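Local coordinates for protein ubiquitin-conjugating enzyme E2, putative (Plasmodium falciparum, PDB 2Q0V) that probably takes part in ubiquitin conjugation, with the E2 fold and perhaps as a UEV-type variant assisting an active partner, at residues I78-V91 with L116-L129. Numbering follows the deposited sequence.
Sequences IFCDDNYPDSPPTV and LKNWNRNYTIETIL. With PO4 (phosphate ion), chain B.
The Tyr-Pro-x-x-Pro-Pro motif of the E2 fold, Tyr-84 to Pro-89 with a cis peptide before Pro-85, is packed here by Trp-119 and Arg-121. The indole lies with one face against the later prolines: Pro-88 CA sits 4.0 Å from the centroid of the Trp-119 six-membered ring and Pro-89 CD 3.9 Å from it, two CH-pi contacts on the same side, while Tyr-123 CB backs the opposite face. With CG anti to the backbone N (chi1 178°), the indole is carried in toward the loop, where NE1 of Trp-119 gives a nearly straight hydrogen bond of 2.8 Å to Pro-85 O, lying in the indole plane. Together with the packing on both faces, this bond holds the indole's rotation, and it satisfies the carbonyl just after the cis bond. Farther out, Arg-121 bends at chi3 (-57°), with Pro-85 CG over one guanidinium face, 3.3 Å from Arg-121 NH1. Arg-121 NE meets Asp-86 OD1 at 2.7 Å in a salt bridge, from above the carboxylate plane and with a bent N-H...O angle of 131°. Toward the sheet the contact turns apolar: Ile-128 CD1 ends against Pro-89 CG at 3.6 Å, and Ile-78 CD1 reaches Ile-125 CG2 at 3.9 Å. Glu-29 of helix 22-34 hydrogen-bonds both Tyr-84 OH and the backbone N of Ile-125, where helix 125-135 starts; segment 78-91 itself links the paired strands 73-79 and 90-93.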
loop_
_atom_site.group_PDB
_atom_site.type_symbol
_atom_site.label_atom_id
_atom_site.label_comp_id
_atom_site.label_asym_id
_atom_site.label_seq_id
_atom_site.Cartn_x
_atom_site.Cartn_y
_atom_site.Cartn_z
ATOM N N ILE A 78 1.879 1.758 -5.615
ATOM C CA ILE A 78 0.599 2.447 -5.361
ATOM C C ILE A 78 0.479 3.662 -6.298
ATOM O O ILE A 78 1.382 4.463 -6.416
ATOM C CB ILE A 78 0.418 2.797 -3.835
ATOM C CG1 ILE A 78 0.302 1.491 -3.042
ATOM C CG2 ILE A 78 -0.812 3.654 -3.601
ATOM C CD1 ILE A 78 -0.035 1.627 -1.558
ATOM N N PHE A 79 -0.626 3.774 -7.001
ATOM C CA PHE A 79 -0.784 4.887 -7.900
ATOM C C PHE A 79 -1.932 5.750 -7.458
ATOM O O PHE A 79 -3.066 5.280 -7.446
ATOM C CB PHE A 79 -1.052 4.410 -9.337
ATOM C CG PHE A 79 -1.366 5.549 -10.283
ATOM C CD1 PHE A 79 -0.336 6.330 -10.801
ATOM C CD2 PHE A 79 -2.685 5.871 -10.596
ATOM C CE1 PHE A 79 -0.610 7.398 -11.631
ATOM C CE2 PHE A 79 -2.973 6.954 -11.435
ATOM C CZ PHE A 79 -1.935 7.716 -11.952
ATOM N N CYS A 80 -1.651 7.005 -7.124
ATOM C CA CYS A 80 -2.703 7.957 -6.719
ATOM C C CYS A 80 -3.124 8.854 -7.891
ATOM O O CYS A 80 -2.366 9.746 -8.274
ATOM C CB CYS A 80 -2.211 8.847 -5.565
ATOM S SG CYS A 80 -1.556 7.977 -4.089
ATOM N N ASP A 81 -4.316 8.643 -8.451
ATOM C CA ASP A 81 -4.801 9.520 -9.538
ATOM C C ASP A 81 -5.105 10.965 -9.071
ATOM O O ASP A 81 -4.857 11.323 -7.902
ATOM C CB ASP A 81 -5.984 8.893 -10.304
ATOM C CG ASP A 81 -7.265 8.888 -9.513
ATOM O OD1 ASP A 81 -7.373 9.710 -8.580
ATOM O OD2 ASP A 81 -8.183 8.075 -9.834
ATOM N N ASP A 82 -5.622 11.802 -9.977
ATOM C CA ASP A 82 -5.807 13.204 -9.621
ATOM C C ASP A 82 -7.013 13.485 -8.692
ATOM O O ASP A 82 -7.115 14.579 -8.146
ATOM C CB ASP A 82 -5.690 14.147 -10.837
ATOM C CG ASP A 82 -4.246 14.748 -10.987
ATOM O OD1 ASP A 82 -4.011 15.897 -10.503
ATOM O OD2 ASP A 82 -3.334 14.061 -11.540
ATOM N N ASN A 83 -7.870 12.480 -8.473
ATOM C CA ASN A 83 -8.964 12.560 -7.494
ATOM C C ASN A 83 -8.548 12.148 -6.058
ATOM O O ASN A 83 -9.357 12.233 -5.112
ATOM C CB ASN A 83 -10.179 11.716 -7.925
ATOM C CG ASN A 83 -10.694 12.052 -9.339
ATOM O OD1 ASN A 83 -10.631 13.205 -9.799
ATOM N ND2 ASN A 83 -11.210 11.026 -10.033
ATOM N N TYR A 84 -7.311 11.668 -5.915
ATOM C CA TYR A 84 -6.745 11.305 -4.618
ATOM C C TYR A 84 -6.580 12.534 -3.716
ATOM O O TYR A 84 -6.044 13.531 -4.163
ATOM C CB TYR A 84 -5.378 10.648 -4.810
ATOM C CG TYR A 84 -4.804 10.167 -3.503
ATOM C CD1 TYR A 84 -5.182 8.921 -2.979
ATOM C CD2 TYR A 84 -3.937 10.965 -2.756
ATOM C CE1 TYR A 84 -4.688 8.476 -1.783
ATOM C CE2 TYR A 84 -3.429 10.514 -1.534
ATOM C CZ TYR A 84 -3.809 9.261 -1.065
ATOM O OH TYR A 84 -3.333 8.784 0.121
ATOM N N PRO A 85 -6.956 12.451 -2.423
ATOM C CA PRO A 85 -7.389 11.339 -1.563
ATOM C C PRO A 85 -8.855 10.952 -1.555
ATOM O O PRO A 85 -9.219 10.038 -0.820
ATOM C CB PRO A 85 -7.024 11.837 -0.167
ATOM C CG PRO A 85 -7.245 13.272 -0.234
ATOM C CD PRO A 85 -6.854 13.704 -1.650
ATOM N N ASP A 86 -9.697 11.618 -2.342
ATOM C CA ASP A 86 -11.126 11.305 -2.307
ATOM C C ASP A 86 -11.467 9.947 -2.931
ATOM O O ASP A 86 -12.458 9.309 -2.552
ATOM C CB ASP A 86 -11.955 12.453 -2.896
ATOM C CG ASP A 86 -11.899 13.693 -2.024
ATOM O OD1 ASP A 86 -12.450 13.668 -0.885
ATOM O OD2 ASP A 86 -11.272 14.678 -2.455
ATOM N N SER A 87 -10.630 9.506 -3.866
ATOM C CA SER A 87 -10.760 8.198 -4.484
ATOM C C SER A 87 -9.598 7.298 -4.050
ATOM O O SER A 87 -8.506 7.802 -3.807
ATOM C CB SER A 87 -10.761 8.341 -6.008
ATOM O OG SER A 87 -11.967 8.962 -6.445
ATOM N N PRO A 88 -9.831 5.963 -3.962
ATOM C CA PRO A 88 -8.742 5.080 -3.547
ATOM C C PRO A 88 -7.632 5.006 -4.593
ATOM O O PRO A 88 -7.898 5.125 -5.790
ATOM C CB PRO A 88 -9.438 3.724 -3.374
ATOM C CG PRO A 88 -10.583 3.781 -4.288
ATOM C CD PRO A 88 -11.073 5.200 -4.215
ATOM N N PRO A 89 -6.383 4.792 -4.155
ATOM C CA PRO A 89 -5.350 4.555 -5.154
ATOM C C PRO A 89 -5.525 3.152 -5.727
ATOM O O PRO A 89 -6.323 2.368 -5.197
ATOM C CB PRO A 89 -4.050 4.628 -4.346
ATOM C CG PRO A 89 -4.417 5.018 -2.966
ATOM C CD PRO A 89 -5.858 4.735 -2.782
ATOM N N THR A 90 -4.810 2.846 -6.810
ATOM C CA THR A 90 -4.718 1.469 -7.294
ATOM C C THR A 90 -3.492 0.856 -6.650
ATOM O O THR A 90 -2.449 1.522 -6.493
ATOM C CB THR A 90 -4.600 1.333 -8.869
ATOM O OG1 THR A 90 -3.361 1.889 -9.332
ATOM C CG2 THR A 90 -5.748 2.007 -9.576
ATOM N N VAL A 91 -3.626 -0.416 -6.283
ATOM C CA VAL A 91 -2.590 -1.131 -5.571
ATOM C C VAL A 91 -2.254 -2.398 -6.341
ATOM O O VAL A 91 -3.142 -3.184 -6.681
ATOM C CB VAL A 91 -3.031 -1.483 -4.098
ATOM C CG1 VAL A 91 -1.872 -2.100 -3.300
ATOM C CG2 VAL A 91 -3.604 -0.266 -3.381
ATOM N N LEU A 116 -10.371 -0.308 0.933
ATOM C CA LEU A 116 -10.466 0.100 -0.486
ATOM C C LEU A 116 -11.903 0.105 -0.936
ATOM O O LEU A 116 -12.331 1.044 -1.598
ATOM C CB LEU A 116 -9.628 -0.783 -1.419
ATOM C CG LEU A 116 -8.096 -0.680 -1.298
ATOM C CD1 LEU A 116 -7.461 -1.733 -2.182
ATOM C CD2 LEU A 116 -7.552 0.722 -1.626
ATOM N N LYS A 117 -12.626 -0.955 -0.575
ATOM C CA LYS A 117 -14.052 -1.098 -0.833
ATOM C C LYS A 117 -14.831 0.088 -0.276
ATOM O O LYS A 117 -15.548 0.788 -1.008
ATOM C CB LYS A 117 -14.558 -2.362 -0.151
ATOM C CG LYS A 117 -15.915 -2.788 -0.613
ATOM C CD LYS A 117 -16.497 -3.815 0.307
ATOM C CE LYS A 117 -18.011 -3.821 0.082
ATOM N NZ LYS A 117 -18.813 -4.836 0.861
ATOM N N ASN A 118 -14.684 0.313 1.025
ATOM C CA ASN A 118 -15.349 1.416 1.694
ATOM C C ASN A 118 -14.348 2.490 1.951
ATOM O O ASN A 118 -14.183 2.885 3.093
ATOM C CB ASN A 118 -15.919 0.969 3.029
ATOM C CG ASN A 118 -16.715 -0.277 2.916
ATOM O OD1 ASN A 118 -16.353 -1.312 3.480
ATOM N ND2 ASN A 118 -17.804 -0.213 2.144
ATOM N N TRP A 119 -13.673 2.948 0.902
ATOM C CA TRP A 119 -12.628 3.949 1.063
ATOM C C TRP A 119 -13.214 5.162 1.749
ATOM O O TRP A 119 -14.437 5.370 1.692
ATOM C CB TRP A 119 -11.950 4.287 -0.278
ATOM C CG TRP A 119 -10.885 5.350 -0.254
ATOM C CD1 TRP A 119 -11.041 6.668 -0.591
ATOM C CD2 TRP A 119 -9.488 5.192 0.078
ATOM N NE1 TRP A 119 -9.837 7.342 -0.479
ATOM C CE2 TRP A 119 -8.874 6.464 -0.069
ATOM C CE3 TRP A 119 -8.700 4.109 0.496
ATOM C CZ2 TRP A 119 -7.520 6.679 0.197
ATOM C CZ3 TRP A 119 -7.352 4.326 0.738
ATOM C CH2 TRP A 119 -6.779 5.599 0.600
ATOM N N ASN A 120 -12.337 5.925 2.416
ATOM C CA ASN A 120 -12.650 7.138 3.174
ATOM C C ASN A 120 -11.407 7.990 2.909
ATOM O O ASN A 120 -10.280 7.445 2.847
ATOM C CB ASN A 120 -12.823 6.723 4.648
ATOM C CG ASN A 120 -13.117 7.885 5.598
ATOM O OD1 ASN A 120 -12.283 8.779 5.776
ATOM N ND2 ASN A 120 -14.291 7.839 6.263
ATOM N N ARG A 121 -11.562 9.298 2.678
ATOM C CA ARG A 121 -10.379 10.132 2.350
ATOM C C ARG A 121 -9.381 10.283 3.522
ATOM O O ARG A 121 -8.308 10.855 3.382
ATOM C CB ARG A 121 -10.813 11.509 1.789
ATOM C CG ARG A 121 -11.299 12.561 2.844
ATOM C CD ARG A 121 -11.975 13.851 2.233
ATOM N NE ARG A 121 -11.147 14.615 1.270
ATOM C CZ ARG A 121 -9.912 15.060 1.510
ATOM N NH1 ARG A 121 -9.253 15.750 0.575
ATOM N NH2 ARG A 121 -9.320 14.799 2.679
ATOM N N ASN A 122 -9.765 9.796 4.690
ATOM C CA ASN A 122 -8.905 9.808 5.864
ATOM C C ASN A 122 -7.950 8.600 5.979
ATOM O O ASN A 122 -7.126 8.559 6.894
ATOM C CB ASN A 122 -9.741 9.902 7.138
ATOM C CG ASN A 122 -10.609 11.140 7.186
ATOM O OD1 ASN A 122 -10.114 12.281 7.168
ATOM N ND2 ASN A 122 -11.911 10.924 7.244
ATOM N N TYR A 123 -8.086 7.625 5.077
ATOM C CA TYR A 123 -7.095 6.568 4.896
ATOM C C TYR A 123 -5.930 7.100 4.052
ATOM O O TYR A 123 -6.067 8.103 3.327
ATOM C CB TYR A 123 -7.720 5.327 4.234
ATOM C CG TYR A 123 -8.919 4.721 4.971
ATOM C CD1 TYR A 123 -9.030 4.781 6.362
ATOM C CD2 TYR A 123 -9.926 4.078 4.273
ATOM C CE1 TYR A 123 -10.113 4.228 7.021
ATOM C CE2 TYR A 123 -11.013 3.506 4.935
ATOM C CZ TYR A 123 -11.093 3.586 6.294
ATOM O OH TYR A 123 -12.175 3.011 6.934
ATOM N N THR A 124 -4.773 6.438 4.175
ATOM C CA THR A 124 -3.527 6.864 3.528
ATOM C C THR A 124 -2.898 5.693 2.801
ATOM O O THR A 124 -3.352 4.566 2.915
ATOM C CB THR A 124 -2.490 7.429 4.563
ATOM O OG1 THR A 124 -2.242 6.466 5.590
ATOM C CG2 THR A 124 -3.005 8.711 5.235
ATOM N N ILE A 125 -1.853 5.976 2.040
ATOM C CA ILE A 125 -0.950 4.949 1.548
ATOM C C ILE A 125 -0.548 4.000 2.697
ATOM O O ILE A 125 -0.617 2.777 2.544
ATOM C CB ILE A 125 0.273 5.600 0.852
ATOM C CG1 ILE A 125 -0.183 6.251 -0.468
ATOM C CG2 ILE A 125 1.357 4.554 0.574
ATOM C CD1 ILE A 125 0.525 7.512 -0.821
ATOM N N GLU A 126 -0.181 4.561 3.845
ATOM C CA GLU A 126 0.161 3.773 5.018
ATOM C C GLU A 126 -0.974 2.841 5.491
ATOM O O GLU A 126 -0.729 1.646 5.707
ATOM C CB GLU A 126 0.682 4.675 6.127
ATOM C CG GLU A 126 0.919 4.016 7.467
ATOM C CD GLU A 126 1.553 4.978 8.501
ATOM O OE1 GLU A 126 1.908 6.145 8.133
ATOM O OE2 GLU A 126 1.692 4.562 9.687
ATOM N N THR A 127 -2.197 3.361 5.593
ATOM C CA THR A 127 -3.384 2.522 5.917
ATOM C C THR A 127 -3.495 1.272 5.044
ATOM O O THR A 127 -3.870 0.195 5.526
ATOM C CB THR A 127 -4.735 3.304 5.777
ATOM O OG1 THR A 127 -4.594 4.609 6.334
ATOM C CG2 THR A 127 -5.840 2.612 6.519
ATOM N N ILE A 128 -3.211 1.442 3.757
ATOM C CA ILE A 128 -3.290 0.354 2.791
ATOM C C ILE A 128 -2.200 -0.678 3.109
ATOM O O ILE A 128 -2.474 -1.848 3.248
ATOM C CB ILE A 128 -3.125 0.886 1.346
ATOM C CG1 ILE A 128 -4.281 1.847 0.974
ATOM C CG2 ILE A 128 -2.934 -0.301 0.351
ATOM C CD1 ILE A 128 -4.021 2.656 -0.341
ATOM N N LEU A 129 -0.979 -0.205 3.284
ATOM C CA LEU A 129 0.147 -1.067 3.600
ATOM C C LEU A 129 -0.098 -1.845 4.880
ATOM O O LEU A 129 -0.024 -3.061 4.851
ATOM C CB LEU A 129 1.459 -0.271 3.591
ATOM C CG LEU A 129 1.739 0.341 2.205
ATOM C CD1 LEU A 129 2.972 1.237 2.181
ATOM C CD2 LEU A 129 1.722 -0.708 1.036
HETATM P P PO4 B . -18.992 -4.178 4.167
HETATM O O1 PO4 B . -19.261 -5.658 4.013
HETATM O O2 PO4 B . -17.495 -3.944 4.242
HETATM O O3 PO4 B . -19.561 -3.409 2.996
HETATM O O4 PO4 B . -19.677 -3.693 5.422
#